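Local coordinates for protein thiosulfate sulfurtransferase YnjE (Escherichia coli, PDB 2WLR) that catalyses the transfer of sulfur from thiosulfate to cyanide, giving thiocyanate and sulfite, through an enzyme-bound persulfide, at residues 177-191 against 216-228. Numbering follows the deposited sequence.
Sequences VESEPLWNKVSDEQL and AARVAQIMLYAGV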
# COMPACT_ATOMS: atom_id res chain seq x y z
N VAL A 177 -3.19 -20.04 3.81
CA VAL A 177 -1.86 -19.57 4.19
C VAL A 177 -1.65 -19.30 5.68
O VAL A 177 -0.52 -19.04 6.08
CB VAL A 177 -1.46 -18.30 3.40
CG1 VAL A 177 -1.75 -18.51 1.91
CG2 VAL A 177 -2.21 -17.05 3.93
N GLU A 178 -2.73 -19.38 6.47
CA GLU A 178 -2.70 -19.12 7.90
C GLU A 178 -3.75 -20.01 8.55
O GLU A 178 -4.71 -20.43 7.89
CB GLU A 178 -2.93 -17.64 8.21
CG GLU A 178 -4.29 -17.16 7.78
CD GLU A 178 -4.55 -15.70 8.04
OE1 GLU A 178 -3.61 -14.99 8.47
OE2 GLU A 178 -5.71 -15.27 7.86
N SER A 179 -3.59 -20.25 9.84
CA SER A 179 -4.54 -21.12 10.54
C SER A 179 -4.55 -20.87 12.03
O SER A 179 -3.72 -20.17 12.57
CB SER A 179 -4.16 -22.58 10.29
OG SER A 179 -2.97 -22.90 10.99
N GLU A 180 -5.52 -21.52 12.68
CA GLU A 180 -5.55 -21.69 14.12
C GLU A 180 -4.28 -22.40 14.57
O GLU A 180 -3.64 -23.11 13.78
CB GLU A 180 -6.76 -22.57 14.49
CG GLU A 180 -8.10 -21.98 14.18
CD GLU A 180 -8.57 -21.00 15.21
OE1 GLU A 180 -7.75 -20.54 16.04
OE2 GLU A 180 -9.79 -20.66 15.18
N PRO A 181 -3.90 -22.21 15.84
CA PRO A 181 -4.58 -21.50 16.92
C PRO A 181 -4.26 -20.01 17.08
O PRO A 181 -4.96 -19.32 17.81
CB PRO A 181 -4.07 -22.24 18.15
CG PRO A 181 -2.71 -22.55 17.81
CD PRO A 181 -2.76 -22.98 16.36
N LEU A 182 -3.22 -19.52 16.40
CA LEU A 182 -2.79 -18.14 16.59
C LEU A 182 -3.01 -17.25 15.38
O LEU A 182 -2.73 -16.07 15.42
CB LEU A 182 -1.30 -18.10 16.97
CG LEU A 182 -0.90 -18.12 18.44
CD1 LEU A 182 0.63 -18.02 18.49
CD2 LEU A 182 -1.52 -16.99 19.25
N TRP A 183 -3.54 -17.81 14.30
CA TRP A 183 -3.60 -17.08 13.03
C TRP A 183 -2.22 -16.57 12.58
O TRP A 183 -2.07 -15.48 12.08
CB TRP A 183 -4.71 -16.00 13.05
CG TRP A 183 -6.02 -16.66 13.17
CD1 TRP A 183 -6.82 -16.69 14.27
CD2 TRP A 183 -6.62 -17.53 12.22
NE1 TRP A 183 -7.92 -17.47 14.04
CE2 TRP A 183 -7.82 -18.01 12.79
CE3 TRP A 183 -6.29 -17.92 10.92
CZ2 TRP A 183 -8.69 -18.87 12.10
CZ3 TRP A 183 -7.14 -18.78 10.24
CH2 TRP A 183 -8.34 -19.24 10.83
N ASN A 184 -1.24 -17.44 12.77
CA ASN A 184 0.05 -17.33 12.15
C ASN A 184 0.04 -18.11 10.85
O ASN A 184 -0.82 -18.95 10.59
CB ASN A 184 1.17 -17.81 13.08
CG ASN A 184 1.60 -16.73 14.07
OD1 ASN A 184 1.05 -15.60 14.04
ND2 ASN A 184 2.58 -17.02 14.90
N LYS A 185 1.01 -17.80 10.00
CA LYS A 185 1.16 -18.52 8.74
C LYS A 185 1.31 -20.02 8.99
O LYS A 185 1.82 -20.47 10.02
CB LYS A 185 2.36 -18.00 7.95
CG LYS A 185 3.71 -18.25 8.59
CD LYS A 185 4.82 -17.77 7.68
CE LYS A 185 6.11 -17.56 8.44
NZ LYS A 185 6.57 -18.81 9.09
N VAL A 186 0.82 -20.79 8.04
CA VAL A 186 1.06 -22.25 8.05
C VAL A 186 2.55 -22.60 7.87
O VAL A 186 3.39 -21.77 7.52
CB VAL A 186 0.18 -22.96 6.97
CG1 VAL A 186 -1.35 -22.71 7.27
CG2 VAL A 186 0.56 -22.52 5.54
N SER A 187 2.87 -23.87 8.12
CA SER A 187 4.23 -24.35 8.03
C SER A 187 4.82 -24.20 6.63
O SER A 187 4.08 -24.14 5.64
CB SER A 187 4.32 -25.81 8.46
OG SER A 187 3.67 -26.63 7.50
N ASP A 188 6.14 -24.22 6.55
CA ASP A 188 6.84 -24.16 5.26
C ASP A 188 6.34 -25.28 4.34
O ASP A 188 6.10 -25.04 3.17
CB ASP A 188 8.35 -24.23 5.43
CG ASP A 188 8.91 -23.06 6.24
OD1 ASP A 188 8.24 -21.98 6.28
OD2 ASP A 188 10.00 -23.23 6.79
N GLU A 189 6.15 -26.48 4.87
CA GLU A 189 5.67 -27.60 4.05
C GLU A 189 4.28 -27.36 3.48
O GLU A 189 3.95 -27.76 2.35
CB GLU A 189 5.59 -28.94 4.83
CG GLU A 189 6.55 -29.36 5.91
CD GLU A 189 6.48 -28.59 7.24
OE1 GLU A 189 5.87 -29.03 8.27
OE2 GLU A 189 7.16 -27.58 7.26
N GLN A 190 3.38 -26.82 4.31
CA GLN A 190 2.06 -26.46 3.83
C GLN A 190 2.12 -25.30 2.83
O GLN A 190 1.38 -25.31 1.85
CB GLN A 190 1.08 -26.13 4.98
CG GLN A 190 0.69 -27.34 5.80
CD GLN A 190 -0.20 -28.35 5.07
OE1 GLN A 190 -0.50 -29.43 5.61
NE2 GLN A 190 -0.63 -28.02 3.87
N LEU A 191 3.00 -24.33 3.03
CA LEU A 191 3.18 -23.29 2.01
C LEU A 191 3.64 -23.87 0.68
O LEU A 191 3.17 -23.49 -0.38
CB LEU A 191 4.17 -22.20 2.46
CG LEU A 191 3.69 -21.34 3.64
CD1 LEU A 191 4.81 -20.35 3.99
CD2 LEU A 191 2.41 -20.61 3.36
N ALA A 216 -5.03 -9.48 0.19
CA ALA A 216 -4.02 -9.72 -0.82
C ALA A 216 -2.61 -9.53 -0.25
O ALA A 216 -1.70 -10.31 -0.55
CB ALA A 216 -4.25 -8.81 -2.01
N ALA A 217 -2.43 -8.52 0.60
CA ALA A 217 -1.15 -8.22 1.15
C ALA A 217 -0.65 -9.32 2.08
O ALA A 217 0.54 -9.62 2.15
CB ALA A 217 -1.15 -6.88 1.91
N ARG A 218 -1.58 -9.89 2.83
CA ARG A 218 -1.23 -10.98 3.73
C ARG A 218 -0.66 -12.15 2.97
O ARG A 218 0.39 -12.69 3.33
CB ARG A 218 -2.46 -11.36 4.55
CG ARG A 218 -2.28 -12.61 5.42
CD ARG A 218 -1.22 -12.45 6.48
NE ARG A 218 -1.39 -13.46 7.53
CZ ARG A 218 -0.56 -13.69 8.54
NH1 ARG A 218 0.58 -13.03 8.65
NH2 ARG A 218 -0.86 -14.65 9.43
N VAL A 219 -1.38 -12.55 1.91
CA VAL A 219 -0.91 -13.65 1.07
C VAL A 219 0.42 -13.25 0.43
O VAL A 219 1.36 -14.04 0.38
CB VAL A 219 -1.94 -14.01 0.01
CG1 VAL A 219 -1.43 -15.10 -0.93
CG2 VAL A 219 -3.24 -14.47 0.66
N ALA A 220 0.52 -12.02 -0.05
CA ALA A 220 1.73 -11.58 -0.70
C ALA A 220 2.94 -11.65 0.18
O ALA A 220 4.00 -12.10 -0.27
CB ALA A 220 1.55 -10.13 -1.24
N GLN A 221 2.85 -11.13 1.40
CA GLN A 221 4.01 -11.08 2.26
C GLN A 221 4.47 -12.51 2.60
O GLN A 221 5.68 -12.78 2.66
CB GLN A 221 3.70 -10.27 3.52
CG GLN A 221 4.89 -10.06 4.49
CD GLN A 221 5.11 -11.22 5.47
OE1 GLN A 221 4.27 -12.07 5.60
NE2 GLN A 221 6.27 -11.25 6.12
N ILE A 222 3.51 -13.42 2.79
CA ILE A 222 3.85 -14.81 3.09
C ILE A 222 4.53 -15.47 1.88
O ILE A 222 5.51 -16.20 2.02
CB ILE A 222 2.61 -15.59 3.57
CG1 ILE A 222 2.28 -15.15 5.00
CG2 ILE A 222 2.88 -17.11 3.57
CD1 ILE A 222 0.88 -15.50 5.45
N MSE A 223 4.09 -15.13 0.68
CA MSE A 223 4.78 -15.62 -0.53
C MSE A 223 6.19 -15.10 -0.65
O MSE A 223 7.10 -15.84 -1.08
CB MSE A 223 4.00 -15.28 -1.78
CG MSE A 223 2.73 -16.08 -1.91
SE MSE A 223 1.89 -15.77 -3.63
CE MSE A 223 0.41 -17.07 -3.37
N LEU A 224 6.41 -13.84 -0.28
CA LEU A 224 7.76 -13.26 -0.34
C LEU A 224 8.68 -13.98 0.66
O LEU A 224 9.81 -14.32 0.35
CB LEU A 224 7.75 -11.76 -0.07
CG LEU A 224 7.23 -10.92 -1.23
CD1 LEU A 224 6.91 -9.52 -0.70
CD2 LEU A 224 8.20 -10.82 -2.39
N TYR A 225 8.17 -14.22 1.86
CA TYR A 225 8.87 -15.02 2.84
C TYR A 225 9.26 -16.38 2.26
O TYR A 225 10.42 -16.83 2.41
CB TYR A 225 7.97 -15.21 4.08
CG TYR A 225 8.30 -16.38 4.94
CD1 TYR A 225 9.26 -16.28 5.93
CD2 TYR A 225 7.64 -17.58 4.77
CE1 TYR A 225 9.58 -17.39 6.74
CE2 TYR A 225 7.96 -18.69 5.54
CZ TYR A 225 8.92 -18.58 6.53
OH TYR A 225 9.22 -19.71 7.30
N ALA A 226 8.31 -17.06 1.62
CA ALA A 226 8.54 -18.39 1.09
C ALA A 226 9.64 -18.41 0.04
O ALA A 226 10.43 -19.34 -0.03
CB ALA A 226 7.28 -18.94 0.52
N GLY A 227 9.65 -17.38 -0.79
CA GLY A 227 10.66 -17.23 -1.83
C GLY A 227 10.15 -16.91 -3.21
O GLY A 227 10.93 -17.00 -4.15
N VAL A 228 8.89 -16.52 -3.37
CA VAL A 228 8.42 -15.98 -4.67
C VAL A 228 9.12 -14.62 -4.86
O VAL A 228 9.00 -13.74 -4.04
CB VAL A 228 6.89 -15.84 -4.76
CG1 VAL A 228 6.47 -15.37 -6.17
CG2 VAL A 228 6.17 -17.14 -4.41
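Arg218 grips Glu178 side-on: NE and NH2 both bond to the one oxygen OE1, NE at 2.9 Å. OE1 lies near the guanidinium plane, but the carboxylate is turned 61° from that plane. NH2 meets OE1 nearly along its C-O direction, whereas NE comes from above the carboxylate plane. The arginine bends at chi2 (63°) to bring the group round. CD1 of Ile222 lies over one guanidinium face. NH2 also makes a salt bridge to Asp390, and OE2 of Glu178 accepts from Trp369 NE1. This charged end thus faces the third rhodanese domain, which carries the active-site cysteine, and lies beside a bound HEPES molecule. Further along helix 213-226, Ile222 fills the middle. Its CD1 meets Val177 CG2 at 3.8 Å and also touches CB of Lys185. Its other branch, CG2, packs against Leu191 CD2 at 3.5 Å. CG of Tyr225 stands anti to the backbone N (chi1 158°), which carries the ring out toward Lys185 and Asp188. Lys185 crosses the ring at about a right angle and lays CE over one face, a CH-pi contact 3.7 Å from the ring centroid. At the ring edge, Tyr225 OH donates to Asp188 OD1 at 2.7 Å, and OD1 accepts with its syn lone pair. Leu191 CD1 reaches the edge at Tyr225 CE2, 3.9 Å away. The contact joins the small antiparallel hairpin and the start of helix 188-197 to helix 213-226 within the second rhodanese domain. With an alanine at Arg218, buried Glu178 OE1, and Asp390, would probably lose the guanidinium they share. The chemistry is thus divided: one guanidinium serving carboxylates from two rhodanese domains, an aliphatic middle, and a tyrosine with a lysine chain over its face and an aspartate at its edge.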